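Processed glycerol phosphate lipoteichoic acid synthase 2 (Bacillus subtilis, PDB 2W8D) belongs to the lipoteichoic acid synthase family and carries a sulfatase-like domain of the alkaline phosphatase superfamily with a bound magnesium ion. Local coordinates at residues S353-K358 and K379-L384; H305-D310 and H340-P345. All blocks are in the same frame, centred on the assembly; numbering follows the deposited sequence.

Interaction 1: S353-K358 and K379-L384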
loop_
_atom_site.group_PDB
_atom_site.type_symbol
_atom_site.label_atom_id
_atom_site.label_comp_id
_atom_site.label_asym_id
_atom_site.label_seq_id
_atom_site.Cartn_x
_atom_site.Cartn_y
_atom_site.Cartn_z
ATOM N N SER A 353 14.463 5.863 9.814
ATOM C CA SER A 353 15.318 6.329 8.734
ATOM C C SER A 353 16.593 5.471 8.709
ATOM O O SER A 353 16.825 4.696 9.628
ATOM C CB SER A 353 15.679 7.788 8.973
ATOM O OG SER A 353 16.783 7.868 9.833
ATOM N N PRO A 354 17.436 5.624 7.668
ATOM C CA PRO A 354 18.650 4.807 7.667
ATOM C C PRO A 354 19.487 5.051 8.914
ATOM O O PRO A 354 20.140 4.140 9.392
ATOM C CB PRO A 354 19.395 5.274 6.403
ATOM C CG PRO A 354 18.309 5.774 5.497
ATOM C CD PRO A 354 17.254 6.349 6.396
ATOM N N LYS A 355 19.462 6.272 9.422
ATOM C CA LYS A 355 20.160 6.615 10.658
ATOM C C LYS A 355 19.472 6.166 11.970
ATOM O O LYS A 355 20.098 5.530 12.823
ATOM C CB LYS A 355 20.403 8.133 10.725
ATOM C CG LYS A 355 21.785 8.464 11.276
ATOM C CD LYS A 355 21.839 9.891 11.793
ATOM C CE LYS A 355 23.246 10.339 12.099
ATOM N NZ LYS A 355 23.200 11.765 12.515
ATOM N N TYR A 356 18.199 6.515 12.124
ATOM C CA TYR A 356 17.531 6.403 13.424
ATOM C C TYR A 356 16.223 5.667 13.358
ATOM O O TYR A 356 15.469 5.805 12.381
ATOM C CB TYR A 356 17.163 7.794 13.961
ATOM C CG TYR A 356 18.294 8.719 14.227
ATOM C CD1 TYR A 356 19.365 8.342 15.028
ATOM C CD2 TYR A 356 18.270 10.010 13.725
ATOM C CE1 TYR A 356 20.396 9.240 15.309
ATOM C CE2 TYR A 356 19.278 10.892 13.984
ATOM C CZ TYR A 356 20.335 10.513 14.776
ATOM O OH TYR A 356 21.336 11.428 15.007
ATOM N N THR A 357 15.953 4.873 14.390
ATOM C CA THR A 357 14.588 4.474 14.675
ATOM C C THR A 357 14.113 5.046 16.018
ATOM O O THR A 357 14.757 4.856 17.068
ATOM C CB THR A 357 14.238 2.971 14.349
ATOM O OG1 THR A 357 13.613 2.306 15.462
ATOM C CG2 THR A 357 15.402 2.173 13.808
ATOM N N LYS A 358 13.051 5.835 15.956
ATOM C CA LYS A 358 12.522 6.498 17.131
ATOM C C LYS A 358 11.203 5.884 17.524
ATOM O O LYS A 358 10.263 5.933 16.742
ATOM C CB LYS A 358 12.274 7.974 16.850
ATOM C CG LYS A 358 12.183 8.797 18.142
ATOM C CD LYS A 358 11.278 9.975 17.987
ATOM C CE LYS A 358 11.362 10.874 19.195
ATOM N NZ LYS A 358 10.587 12.116 18.944
ATOM N N LYS A 379 18.393 16.329 16.097
ATOM C CA LYS A 379 16.960 16.585 16.092
ATOM C C LYS A 379 16.365 16.947 14.725
ATOM O O LYS A 379 15.149 17.029 14.580
ATOM C CB LYS A 379 16.657 17.743 17.057
ATOM C CG LYS A 379 16.731 17.399 18.545
ATOM C CD LYS A 379 15.541 16.518 18.994
ATOM C CE LYS A 379 15.966 15.098 19.333
ATOM N NZ LYS A 379 16.803 15.089 20.567
ATOM N N SER A 380 17.206 17.199 13.734
ATOM C CA SER A 380 16.728 17.623 12.417
ATOM C C SER A 380 15.795 16.620 11.738
ATOM O O SER A 380 14.913 17.022 10.990
ATOM C CB SER A 380 17.910 17.899 11.486
ATOM O OG SER A 380 18.384 16.654 10.969
ATOM N N GLU A 381 15.966 15.329 11.991
ATOM C CA GLU A 381 15.081 14.346 11.384
ATOM C C GLU A 381 13.720 14.371 12.043
ATOM O O GLU A 381 12.690 14.301 11.360
ATOM C CB GLU A 381 15.660 12.912 11.403
ATOM C CG GLU A 381 16.955 12.758 10.583
ATOM C CD GLU A 381 17.267 11.303 10.166
ATOM O OE1 GLU A 381 16.534 10.375 10.572
ATOM O OE2 GLU A 381 18.257 11.087 9.419
ATOM N N ASP A 382 13.703 14.439 13.366
ATOM C CA ASP A 382 12.439 14.500 14.095
ATOM C C ASP A 382 11.585 15.701 13.625
ATOM O O ASP A 382 10.375 15.553 13.407
ATOM C CB ASP A 382 12.709 14.558 15.594
ATOM C CG ASP A 382 11.431 14.668 16.411
ATOM O OD1 ASP A 382 11.185 15.773 17.004
ATOM O OD2 ASP A 382 10.689 13.656 16.454
ATOM N N SER A 383 12.219 16.868 13.453
ATOM C CA SER A 383 11.523 18.058 12.929
ATOM C C SER A 383 10.958 17.864 11.526
ATOM O O SER A 383 9.888 18.364 11.241
ATOM C CB SER A 383 12.431 19.300 12.917
ATOM O OG SER A 383 12.971 19.539 14.215
ATOM N N LEU A 384 11.704 17.180 10.657
ATOM C CA LEU A 384 11.244 16.908 9.305
ATOM C C LEU A 384 9.964 16.070 9.370
ATOM O O LEU A 384 9.005 16.342 8.636
ATOM C CB LEU A 384 12.327 16.212 8.444
ATOM C CG LEU A 384 13.507 17.053 7.907
ATOM C CD1 LEU A 384 14.549 16.177 7.277
ATOM C CD2 LEU A 384 13.074 18.094 6.882
HETATM O O HOH W 1 18.756 9.196 7.729
#

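Interaction 2: H305-D310 and H340-P345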
loop_
_atom_site.group_PDB
_atom_site.type_symbol
_atom_site.label_atom_id
_atom_site.label_comp_id
_atom_site.label_asym_id
_atom_site.label_seq_id
_atom_site.Cartn_x
_atom_site.Cartn_y
_atom_site.Cartn_z
ATOM N N HIS A 305 16.887 -0.280 -2.150
ATOM C CA HIS A 305 17.038 -0.346 -0.676
ATOM C C HIS A 305 16.735 0.962 0.047
ATOM O O HIS A 305 16.875 1.060 1.272
ATOM C CB HIS A 305 18.433 -0.859 -0.275
ATOM C CG HIS A 305 18.831 -2.089 -1.011
ATOM N ND1 HIS A 305 18.087 -3.249 -0.965
ATOM C CD2 HIS A 305 19.856 -2.330 -1.861
ATOM C CE1 HIS A 305 18.642 -4.156 -1.752
ATOM N NE2 HIS A 305 19.721 -3.626 -2.299
ATOM N N LYS A 306 16.350 1.965 -0.717
ATOM C CA LYS A 306 15.936 3.224 -0.134
ATOM C C LYS A 306 14.757 3.031 0.832
ATOM O O LYS A 306 13.799 2.344 0.524
ATOM C CB LYS A 306 15.517 4.189 -1.238
ATOM C CG LYS A 306 16.665 4.641 -2.128
ATOM C CD LYS A 306 16.172 5.767 -2.989
ATOM C CE LYS A 306 17.140 6.117 -4.111
ATOM N NZ LYS A 306 16.404 7.039 -5.037
ATOM N N TYR A 307 14.857 3.642 2.003
ATOM C CA TYR A 307 13.747 3.731 2.969
ATOM C C TYR A 307 12.609 4.512 2.318
ATOM O O TYR A 307 12.867 5.478 1.609
ATOM C CB TYR A 307 14.257 4.360 4.274
ATOM C CG TYR A 307 15.021 3.351 5.103
ATOM C CD1 TYR A 307 16.184 2.740 4.628
ATOM C CD2 TYR A 307 14.540 2.960 6.339
ATOM C CE1 TYR A 307 16.868 1.759 5.404
ATOM C CE2 TYR A 307 15.197 2.013 7.116
ATOM C CZ TYR A 307 16.333 1.418 6.655
ATOM O OH TYR A 307 16.895 0.498 7.480
ATOM N N ALA A 308 11.371 4.044 2.515
ATOM C CA ALA A 308 10.184 4.611 1.888
ATOM C C ALA A 308 8.935 4.205 2.650
ATOM O O ALA A 308 8.935 3.178 3.293
ATOM C CB ALA A 308 10.076 4.130 0.411
ATOM N N GLY A 309 7.852 4.972 2.539
ATOM C CA GLY A 309 6.571 4.600 3.156
ATOM C C GLY A 309 5.398 4.625 2.183
ATOM O O GLY A 309 5.558 5.019 1.037
ATOM N N ASP A 310 4.227 4.178 2.628
ATOM C CA ASP A 310 3.010 4.198 1.817
ATOM C C ASP A 310 2.778 5.458 0.980
ATOM O O ASP A 310 2.335 5.315 -0.143
ATOM C CB ASP A 310 1.765 4.043 2.703
ATOM C CG ASP A 310 1.575 2.655 3.190
ATOM O OD1 ASP A 310 1.978 1.686 2.468
ATOM O OD2 ASP A 310 1.048 2.540 4.320
ATOM N N HIS A 340 15.050 11.666 -3.294
ATOM C CA HIS A 340 14.037 11.004 -2.439
ATOM C C HIS A 340 14.396 11.009 -0.951
ATOM O O HIS A 340 15.458 10.495 -0.595
ATOM C CB HIS A 340 13.792 9.559 -2.922
ATOM C CG HIS A 340 12.984 8.722 -1.975
ATOM N ND1 HIS A 340 11.658 8.981 -1.683
ATOM C CD2 HIS A 340 13.316 7.624 -1.256
ATOM C CE1 HIS A 340 11.214 8.076 -0.829
ATOM N NE2 HIS A 340 12.198 7.233 -0.566
ATOM N N ARG A 341 13.522 11.571 -0.100
ATOM C CA ARG A 341 13.779 11.610 1.359
ATOM C C ARG A 341 13.597 10.241 2.002
ATOM O O ARG A 341 12.725 9.495 1.602
ATOM C CB ARG A 341 12.967 12.705 2.079
ATOM C CG ARG A 341 11.433 12.494 2.147
ATOM C CD ARG A 341 10.996 11.671 3.376
ATOM N NE ARG A 341 9.554 11.419 3.362
ATOM C CZ ARG A 341 8.951 10.440 2.685
ATOM N NH1 ARG A 341 9.657 9.590 1.944
ATOM N NH2 ARG A 341 7.630 10.328 2.728
ATOM N N GLU A 342 14.422 9.899 2.988
ATOM C CA GLU A 342 14.387 8.561 3.565
ATOM C C GLU A 342 14.059 8.527 5.045
ATOM O O GLU A 342 14.194 7.493 5.680
ATOM C CB GLU A 342 15.705 7.858 3.312
ATOM C CG GLU A 342 15.878 7.496 1.845
ATOM C CD GLU A 342 17.079 6.614 1.585
ATOM O OE1 GLU A 342 18.098 7.140 1.084
ATOM O OE2 GLU A 342 17.009 5.407 1.884
ATOM N N VAL A 343 13.608 9.645 5.590
ATOM C CA VAL A 343 13.184 9.713 6.962
ATOM C C VAL A 343 11.664 9.440 6.922
ATOM O O VAL A 343 10.902 10.280 6.460
ATOM C CB VAL A 343 13.490 11.113 7.567
ATOM C CG1 VAL A 343 13.144 11.146 9.020
ATOM C CG2 VAL A 343 14.999 11.499 7.388
ATOM N N ILE A 344 11.238 8.263 7.397
ATOM C CA ILE A 344 9.891 7.769 7.119
ATOM C C ILE A 344 9.005 7.941 8.334
ATOM O O ILE A 344 9.199 7.270 9.335
ATOM C CB ILE A 344 9.873 6.284 6.651
ATOM C CG1 ILE A 344 10.959 5.979 5.588
ATOM C CG2 ILE A 344 8.518 5.906 6.091
ATOM C CD1 ILE A 344 10.932 6.884 4.394
ATOM N N PRO A 345 8.028 8.855 8.264
ATOM C CA PRO A 345 7.124 8.957 9.426
ATOM C C PRO A 345 6.244 7.736 9.574
ATOM O O PRO A 345 5.864 7.104 8.565
ATOM C CB PRO A 345 6.221 10.153 9.093
ATOM C CG PRO A 345 6.895 10.882 8.006
ATOM C CD PRO A 345 7.769 9.900 7.253
#

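Interaction 1: S353-K358 and K379-L384
Ser353 and Glu381 meet through a short hydrogen bond, Ser353 OG donating to Glu381 OE1 over 2.6 Å on the syn side of the carboxylate. A water joins the same pair from the other oxygen: it donates to Glu381 OE2 at 2.6 Å and, over a longer 3.2 Å, to Ser353 OG. The second polar link is a salt bridge, Lys358 NZ to Asp382 OD2 at 2.9 Å, in which the ammonium sits above the carboxylate, 57° out of its plane. Beside the first bond, the ring of Tyr356 brings CD2 to 3.6 Å from Glu381 OE1, ring and carboxylate planes being turned 71° apart.

The serine hydroxyl is held from its own side of the contact. Ser353 OG lies between the backbone N and the carbonyl carbon, and there it accepts an almost straight bond from Tyr356 N (3.0 Å, 170°), an ST motif at the entrance to strand 356-359. Lys355 lays its CD over one face of the Tyr356 ring near the rim and ends with NZ donating to Tyr356 OH, an oxygen also bonded to the backbone N of Asp378, just ahead of helix 380-397. On the helix, Asp382 turns its carboxylate back to the strand with CG anti to N, and Phe351 packs against both acidic residues.

Two neighbouring acids in the first turn of the helix thus take different partners, a neutral hydroxyl and a lysine. Their negative charge at a helix N-terminus would be expected to suit the helix dipole.

Interaction 2: H305-D310 and H340-P345
Glu342 reaches across the backbone at Tyr307 at about a right angle to the tyrosine side chain, and its OE2 accepts from Tyr307 N at 2.8 Å. The N-H arrives on the anti side of the carboxylate, 21° out of its plane, and the bond is bent to 148°. The extended glutamate chain also brings OE2 near the plane of the Tyr307 ring at its edge, and to 3.7 Å from Lys306 CB.

His340 takes the carbonyl of the same residue. Its CG is anti to the backbone N, and NE2 donates to Tyr307 O over 2.9 Å, within the carbonyl plane though tilted 17° from the ring's own. ND1 bonds to Ser333 OG, so both ring nitrogens are engaged and the ring's rotation is fixed. Lys306 runs alongside the imidazole, headed the other way, with CD 3.8 Å from His340 CD2, on its way to the carbonyl of Ile335.

Ile344 supplies the apolar part. Its CD1 rests 3.4 Å from Ala308 N, CG1 lies 3.9 Å from Tyr307 CB, and CG2 packs on the backbone of Gly309, whose lack of a side chain leaves room for that methyl. The contact joins strand 308-309, which pairs with strand 70-76 of the large mixed sheet, to strand 344-345 at the edge of the five-stranded antiparallel sheet.

Side chains of the second segment therefore satisfy both the N-H and the C=O of Tyr307, doing for one residue what a neighbouring strand would do. Because a carbonyl oxygen can only accept, the bond to Tyr307 O requires a proton on His340 NE2.

Both contacts involve the small antiparallel sheet, interaction 2 at its edge strand 344-345 and interaction 1 at its middle strand 356-359. Interaction 2, its centre about 14 Å from the centre of the chain, ties that sheet to the large mixed one; interaction 1, centred about 23 Å from that point, sets helix 380-397 against it. Each mixes buried with more exposed residues. Farther out, the chemistry is side chain to side chain, with a water and a salt bridge; farther in, side chains bind backbone, an isoleucine adds apolar packing, and the contact buries more surface. The two touch directly, Pro354 CD lying 3.3 Å from Glu342 O and Glu381 CD 3.6 Å from Val343 CG2.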